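Local structure of packaging protein UL32 (Human herpesvirus 8 type M, 6XF9) at residues L284-C296 with A457-A467. The protein binds zinc, assembles into a pentameric ring required for packaging of the herpesviral genome, and is thought to direct newly made capsids to nuclear replication compartments. Residues are numbered along the deposited sequence; the frame is centred on the assembly and turned at random.
Sequences LGLRYKNGTASVC and AHPSQTSHLYA. With ZN (zinc ion), chain P.
A short β-hairpin with a two-residue loop, a type I' turn from K289 to T292 with glycine at its third position, leads into zinc ligand C296 and receives the chain's C-terminus where Y466 leaves helix 459–465 and A467 ends the chain. A467 N donates almost straight (172°) to T292 OG1, 3.2 Å away. With chi1 at 72°, that hydroxyl sits between its own backbone N and carbonyl carbon and in turn gives its proton to K289 O at 2.8 Å, so threonine links the terminus to the turn. Its methyl CG2 meets Y466 CD1 obliquely at 3.4 Å, while N290 CB lies at the ring's edge. Small enough to fit against the hairpin backbone, A467 CB rests 3.7 Å from R287 O. K289, extended beyond CG, runs alongside the last residues and carries its ammonium to the helix's C-terminal end, where a positive charge would probably suit the backbone carbonyls; NZ is modelled doubtfully close to H464 O, at 2.5 Å. Helix 360–369 flanks the contact: K365 forms a salt bridge with the terminal carboxylate, Y466 OH is hydrogen-bonded to H364, and H366 joins C296, C299 and C373 around the zinc ion, while helix 416–430 packs against S294 and S463.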
ATOM      1  N   LEU D 284      31.054  17.878   7.621  1.00 42.29           N
ATOM      2  CA  LEU D 284      30.755  19.263   7.988  1.00 44.92           C
ATOM      3  C   LEU D 284      30.427  19.419   9.475  1.00 45.55           C
ATOM      4  O   LEU D 284      29.582  20.238   9.854  1.00 46.77           O
ATOM      5  CB  LEU D 284      29.619  19.820   7.126  1.00 45.54           C
ATOM      6  CG  LEU D 284      30.016  19.829   5.651  1.00 45.25           C
ATOM      7  CD1 LEU D 284      28.939  20.436   4.756  1.00 46.28           C
ATOM      8  CD2 LEU D 284      31.318  20.576   5.516  1.00 46.76           C
ATOM      9  N   GLY D 285      31.056  18.621  10.327  1.00 48.51           N
ATOM     10  CA  GLY D 285      30.849  18.734  11.758  1.00 48.72           C
ATOM     11  C   GLY D 285      31.529  17.583  12.464  1.00 47.54           C
ATOM     12  O   GLY D 285      31.945  16.598  11.845  1.00 46.03           O
ATOM     13  N   LEU D 286      31.696  17.717  13.759  1.00 58.33           N
ATOM     14  CA  LEU D 286      32.247  16.677  14.566  1.00 57.59           C
ATOM     15  C   LEU D 286      31.258  16.289  15.649  1.00 56.87           C
ATOM     16  O   LEU D 286      31.102  16.977  16.588  1.00 57.30           O
ATOM     17  CB  LEU D 286      33.539  17.151  15.180  1.00 58.03           C
ATOM     18  CG  LEU D 286      34.227  16.201  16.090  1.00 57.34           C
ATOM     19  CD1 LEU D 286      34.384  14.923  15.375  1.00 56.75           C
ATOM     20  CD2 LEU D 286      35.583  16.676  16.395  1.00 57.64           C
ATOM     21  N   ARG D 287      30.695  15.111  15.550  1.00 64.75           N
ATOM     22  CA  ARG D 287      29.714  14.606  16.467  1.00 64.04           C
ATOM     23  C   ARG D 287      30.147  13.285  16.993  1.00 63.55           C
ATOM     24  O   ARG D 287      30.766  12.578  16.287  1.00 63.24           O
ATOM     25  CB  ARG D 287      28.482  14.307  15.699  1.00 63.15           C
ATOM     26  CG  ARG D 287      27.555  15.440  15.535  1.00 63.65           C
ATOM     27  CD  ARG D 287      26.495  15.046  14.562  1.00 62.42           C
ATOM     28  NE  ARG D 287      26.928  15.299  13.234  1.00 62.78           N
ATOM     29  CZ  ARG D 287      26.910  16.488  12.684  1.00 63.91           C
ATOM     30  NH1 ARG D 287      26.474  17.501  13.381  1.00 64.70           N
ATOM     31  NH2 ARG D 287      27.326  16.649  11.456  1.00 63.85           N
ATOM     32  N   TYR D 288      29.753  12.913  18.201  1.00 61.61           N
ATOM     33  CA  TYR D 288      30.155  11.652  18.795  1.00 61.29           C
ATOM     34  C   TYR D 288      29.101  10.653  19.067  1.00 60.52           C
ATOM     35  O   TYR D 288      28.027  11.025  19.325  1.00 60.48           O
ATOM     36  CB  TYR D 288      30.810  11.901  20.103  1.00 62.03           C
ATOM     37  CG  TYR D 288      32.105  12.526  19.939  1.00 62.77           C
ATOM     38  CD1 TYR D 288      32.222  13.861  19.887  1.00 63.40           C
ATOM     39  CD2 TYR D 288      33.207  11.795  19.800  1.00 62.67           C
ATOM     40  CE1 TYR D 288      33.417  14.440  19.710  1.00 63.76           C
ATOM     41  CE2 TYR D 288      34.390  12.377  19.625  1.00 63.03           C
ATOM     42  CZ  TYR D 288      34.452  13.686  19.574  1.00 63.68           C
ATOM     43  OH  TYR D 288      35.588  14.271  19.408  1.00 64.15           O
ATOM     44  N   LYS D 289      29.397   9.391  18.905  1.00 54.55           N
ATOM     45  CA  LYS D 289      28.483   8.325  19.222  1.00 53.99           C
ATOM     46  C   LYS D 289      29.228   7.027  19.432  1.00 54.11           C
ATOM     47  O   LYS D 289      30.050   6.739  18.676  1.00 54.12           O
ATOM     48  CB  LYS D 289      27.505   8.118  18.096  1.00 52.65           C
ATOM     49  CG  LYS D 289      26.152   7.646  18.496  1.00 51.88           C
ATOM     50  CD  LYS D 289      25.439   7.132  17.293  1.00 50.29           C
ATOM     51  CE  LYS D 289      24.010   6.830  17.588  1.00 49.76           C
ATOM     52  NZ  LYS D 289      23.317   6.042  16.563  1.00 48.05           N
ATOM     53  N   ASN D 290      28.956   6.274  20.475  1.00 62.55           N
ATOM     54  CA  ASN D 290      29.561   4.984  20.703  1.00 62.69           C
ATOM     55  C   ASN D 290      31.053   4.914  20.595  1.00 63.41           C
ATOM     56  O   ASN D 290      31.545   4.061  20.025  1.00 63.58           O
ATOM     57  CB  ASN D 290      28.941   3.950  19.827  1.00 61.67           C
ATOM     58  CG  ASN D 290      27.871   3.189  20.496  1.00 61.80           C
ATOM     59  OD1 ASN D 290      28.102   2.143  21.030  1.00 62.40           O
ATOM     60  ND2 ASN D 290      26.698   3.734  20.520  1.00 61.22           N
ATOM     61  N   GLY D 291      31.796   5.827  21.112  1.00 47.91           N
ATOM     62  CA  GLY D 291      33.230   5.693  20.979  1.00 48.49           C
ATOM     63  C   GLY D 291      33.773   6.011  19.606  1.00 48.25           C
ATOM     64  O   GLY D 291      34.942   5.727  19.331  1.00 48.60           O
ATOM     65  N   THR D 292      32.948   6.537  18.715  1.00 47.10           N
ATOM     66  CA  THR D 292      33.390   7.014  17.420  1.00 46.74           C
ATOM     67  C   THR D 292      33.014   8.478  17.289  1.00 46.99           C
ATOM     68  O   THR D 292      32.288   9.027  18.120  1.00 47.27           O
ATOM     69  CB  THR D 292      32.748   6.233  16.283  1.00 45.52           C
ATOM     70  OG1 THR D 292      31.367   6.597  16.195  1.00 44.64           O
ATOM     71  CG2 THR D 292      32.849   4.763  16.554  1.00 45.55           C
ATOM     72  N   ALA D 293      33.512   9.106  16.226  1.00 45.92           N
ATOM     73  CA  ALA D 293      33.225  10.503  15.934  1.00 46.27           C
ATOM     74  C   ALA D 293      32.988  10.638  14.438  1.00 45.71           C
ATOM     75  O   ALA D 293      33.432   9.800  13.651  1.00 44.99           O
ATOM     76  CB  ALA D 293      34.369  11.411  16.385  1.00 47.26           C
ATOM     77  N   SER D 294      32.284  11.703  14.039  1.00 56.77           N
ATOM     78  CA  SER D 294      32.000  11.863  12.615  1.00 55.75           C
ATOM     79  C   SER D 294      33.242  12.140  11.794  1.00 56.35           C
ATOM     80  O   SER D 294      33.173  12.026  10.566  1.00 55.48           O
ATOM     81  CB  SER D 294      30.998  12.980  12.365  1.00 56.26           C
ATOM     82  OG  SER D 294      31.437  14.177  12.949  1.00 58.11           O
ATOM     83  N   VAL D 295      34.359  12.505  12.422  1.00 42.86           N
ATOM     84  CA  VAL D 295      35.643  12.606  11.738  1.00 43.29           C
ATOM     85  C   VAL D 295      36.435  11.346  12.056  1.00 42.61           C
ATOM     86  O   VAL D 295      36.860  11.142  13.192  1.00 42.85           O
ATOM     87  CB  VAL D 295      36.418  13.867  12.146  1.00 44.43           C
ATOM     88  CG1 VAL D 295      37.787  13.874  11.488  1.00 43.54           C
ATOM     89  CG2 VAL D 295      35.668  15.100  11.742  1.00 45.37           C
ATOM     90  N   CYS D 296      36.657  10.495  11.069  1.00 47.87           N
ATOM     91  CA  CYS D 296      37.376   9.256  11.306  1.00 46.23           C
ATOM     92  C   CYS D 296      38.873   9.493  11.243  1.00 45.08           C
ATOM     93  O   CYS D 296      39.378  10.056  10.263  1.00 43.93           O
ATOM     94  CB  CYS D 296      36.967   8.219  10.283  1.00 43.79           C
ATOM     95  SG  CYS D 296      37.967   6.738  10.373  1.00 42.44           S
ATOM     96  N   ALA D 457      29.251  -4.619   7.520  1.00 50.35           N
ATOM     97  CA  ALA D 457      28.057  -4.871   8.305  1.00 50.09           C
ATOM     98  C   ALA D 457      26.880  -4.160   7.657  1.00 48.49           C
ATOM     99  O   ALA D 457      27.044  -3.269   6.817  1.00 47.45           O
ATOM    100  CB  ALA D 457      28.235  -4.409   9.745  1.00 50.84           C
ATOM    101  N   HIS D 458      25.683  -4.568   8.043  1.00 51.40           N
ATOM    102  CA  HIS D 458      24.495  -4.031   7.406  1.00 49.84           C
ATOM    103  C   HIS D 458      24.351  -2.551   7.743  1.00 49.30           C
ATOM    104  O   HIS D 458      24.496  -2.176   8.910  1.00 50.10           O
ATOM    105  CB  HIS D 458      23.266  -4.800   7.855  1.00 50.00           C
ATOM    106  CG  HIS D 458      22.066  -4.531   7.009  1.00 48.97           C
ATOM    107  ND1 HIS D 458      21.195  -3.489   7.257  1.00 48.52           N
ATOM    108  CD2 HIS D 458      21.613  -5.143   5.892  1.00 48.41           C
ATOM    109  CE1 HIS D 458      20.255  -3.477   6.331  1.00 47.80           C
ATOM    110  NE2 HIS D 458      20.491  -4.466   5.487  1.00 47.76           N
ATOM    111  N   PRO D 459      24.077  -1.682   6.762  1.00 45.08           N
ATOM    112  CA  PRO D 459      24.033  -0.241   7.062  1.00 44.75           C
ATOM    113  C   PRO D 459      23.062   0.144   8.156  1.00 45.22           C
ATOM    114  O   PRO D 459      23.347   1.097   8.890  1.00 45.89           O
ATOM    115  CB  PRO D 459      23.630   0.380   5.724  1.00 43.81           C
ATOM    116  CG  PRO D 459      24.185  -0.552   4.726  1.00 43.65           C
ATOM    117  CD  PRO D 459      24.085  -1.936   5.312  1.00 44.32           C
ATOM    118  N   SER D 460      21.955  -0.581   8.337  1.00 53.76           N
ATOM    119  CA  SER D 460      21.051  -0.237   9.436  1.00 53.95           C
ATOM    120  C   SER D 460      21.729  -0.467  10.770  1.00 55.06           C
ATOM    121  O   SER D 460      21.592   0.346  11.689  1.00 55.73           O
ATOM    122  CB  SER D 460      19.763  -1.056   9.356  1.00 53.94           C
ATOM    123  OG  SER D 460      20.035  -2.452   9.384  1.00 54.40           O
ATOM    124  N   GLN D 461      22.467  -1.570  10.892  1.00 48.32           N
ATOM    125  CA  GLN D 461      23.282  -1.779  12.080  1.00 49.34           C
ATOM    126  C   GLN D 461      24.282  -0.643  12.240  1.00 49.71           C
ATOM    127  O   GLN D 461      24.405  -0.065  13.325  1.00 50.59           O
ATOM    128  CB  GLN D 461      23.982  -3.144  12.002  1.00 50.03           C
ATOM    129  CG  GLN D 461      25.150  -3.259  12.974  1.00 51.70           C
ATOM    130  CD  GLN D 461      25.932  -4.582  12.878  1.00 52.83           C
ATOM    131  OE1 GLN D 461      25.664  -5.422  12.010  1.00 52.58           O
ATOM    132  NE2 GLN D 461      26.934  -4.746  13.757  1.00 54.20           N
ATOM    133  N   THR D 462      24.967  -0.265  11.151  1.00 43.47           N
ATOM    134  CA  THR D 462      25.952   0.812  11.234  1.00 43.70           C
ATOM    135  C   THR D 462      25.311   2.120  11.634  1.00 43.68           C
ATOM    136  O   THR D 462      25.844   2.844  12.478  1.00 44.71           O
ATOM    137  CB  THR D 462      26.682   0.994   9.909  1.00 43.12           C
ATOM    138  OG1 THR D 462      27.318  -0.231   9.554  1.00 43.32           O
ATOM    139  CG2 THR D 462      27.723   2.107  10.017  1.00 43.72           C
ATOM    140  N   SER D 463      24.175   2.454  11.034  1.00 50.24           N
ATOM    141  CA  SER D 463      23.530   3.711  11.386  1.00 50.34           C
ATOM    142  C   SER D 463      23.072   3.725  12.833  1.00 51.28           C
ATOM    143  O   SER D 463      23.110   4.778  13.487  1.00 52.05           O
ATOM    144  CB  SER D 463      22.331   3.966  10.492  1.00 49.48           C
ATOM    145  OG  SER D 463      21.692   5.139  10.955  1.00 50.35           O
ATOM    146  N   HIS D 464      22.633   2.577  13.357  1.00 65.33           N
ATOM    147  CA  HIS D 464      22.273   2.542  14.769  1.00 66.08           C
ATOM    148  C   HIS D 464      23.514   2.767  15.630  1.00 67.07           C
ATOM    149  O   HIS D 464      23.479   3.557  16.578  1.00 67.84           O
ATOM    150  CB  HIS D 464      21.574   1.221  15.134  1.00 65.89           C
ATOM    151  CG  HIS D 464      20.117   1.171  14.751  1.00 65.47           C
ATOM    152  ND1 HIS D 464      19.167   2.018  15.288  1.00 65.84           N
ATOM    153  CD2 HIS D 464      19.434   0.300  13.959  1.00 64.89           C
ATOM    154  CE1 HIS D 464      17.976   1.718  14.784  1.00 65.54           C
ATOM    155  NE2 HIS D 464      18.108   0.671  13.986  1.00 64.78           N
ATOM    156  N   LEU D 465      24.641   2.142  15.267  1.00 46.56           N
ATOM    157  CA  LEU D 465      25.791   2.070  16.169  1.00 47.63           C
ATOM    158  C   LEU D 465      26.620   3.365  16.216  1.00 48.20           C
ATOM    159  O   LEU D 465      26.893   3.883  17.308  1.00 48.99           O
ATOM    160  CB  LEU D 465      26.690   0.897  15.766  1.00 47.96           C
ATOM    161  CG  LEU D 465      26.245  -0.553  16.046  1.00 48.13           C
ATOM    162  CD1 LEU D 465      27.359  -1.573  15.695  1.00 48.78           C
ATOM    163  CD2 LEU D 465      25.718  -0.743  17.474  1.00 48.59           C
ATOM    164  N   TYR D 466      26.999   3.932  15.061  1.00 47.53           N
ATOM    165  CA  TYR D 466      28.145   4.844  14.996  1.00 48.22           C
ATOM    166  C   TYR D 466      27.803   6.186  14.341  1.00 47.99           C
ATOM    167  O   TYR D 466      26.753   6.371  13.712  1.00 47.07           O
ATOM    168  CB  TYR D 466      29.318   4.200  14.233  1.00 48.29           C
ATOM    169  CG  TYR D 466      29.841   2.942  14.891  1.00 48.88           C
ATOM    170  CD1 TYR D 466      30.070   2.902  16.249  1.00 49.91           C
ATOM    171  CD2 TYR D 466      30.075   1.798  14.159  1.00 48.66           C
ATOM    172  CE1 TYR D 466      30.541   1.765  16.875  1.00 50.60           C
ATOM    173  CE2 TYR D 466      30.541   0.644  14.770  1.00 49.70           C
ATOM    174  CZ  TYR D 466      30.764   0.636  16.134  1.00 50.77           C
ATOM    175  OH  TYR D 466      31.206  -0.503  16.770  1.00 51.79           O
ATOM    176  N   ALA D 467      28.728   7.135  14.529  1.00 61.31           N
ATOM    177  CA  ALA D 467      28.675   8.479  13.941  1.00 61.32           C
ATOM    178  C   ALA D 467      29.333   8.512  12.574  1.00 60.85           C
ATOM    179  O   ALA D 467      29.057   9.425  11.777  1.00 60.83           O
ATOM    180  CB  ALA D 467      29.345   9.498  14.857  1.00 62.22           C
ATOM    181  OXT ALA D 467      30.151   7.631  12.256  1.00 60.71           O
TER
HETATM  182 ZN    ZN P 502      37.519   5.711   8.339  1.00 47.64          ZN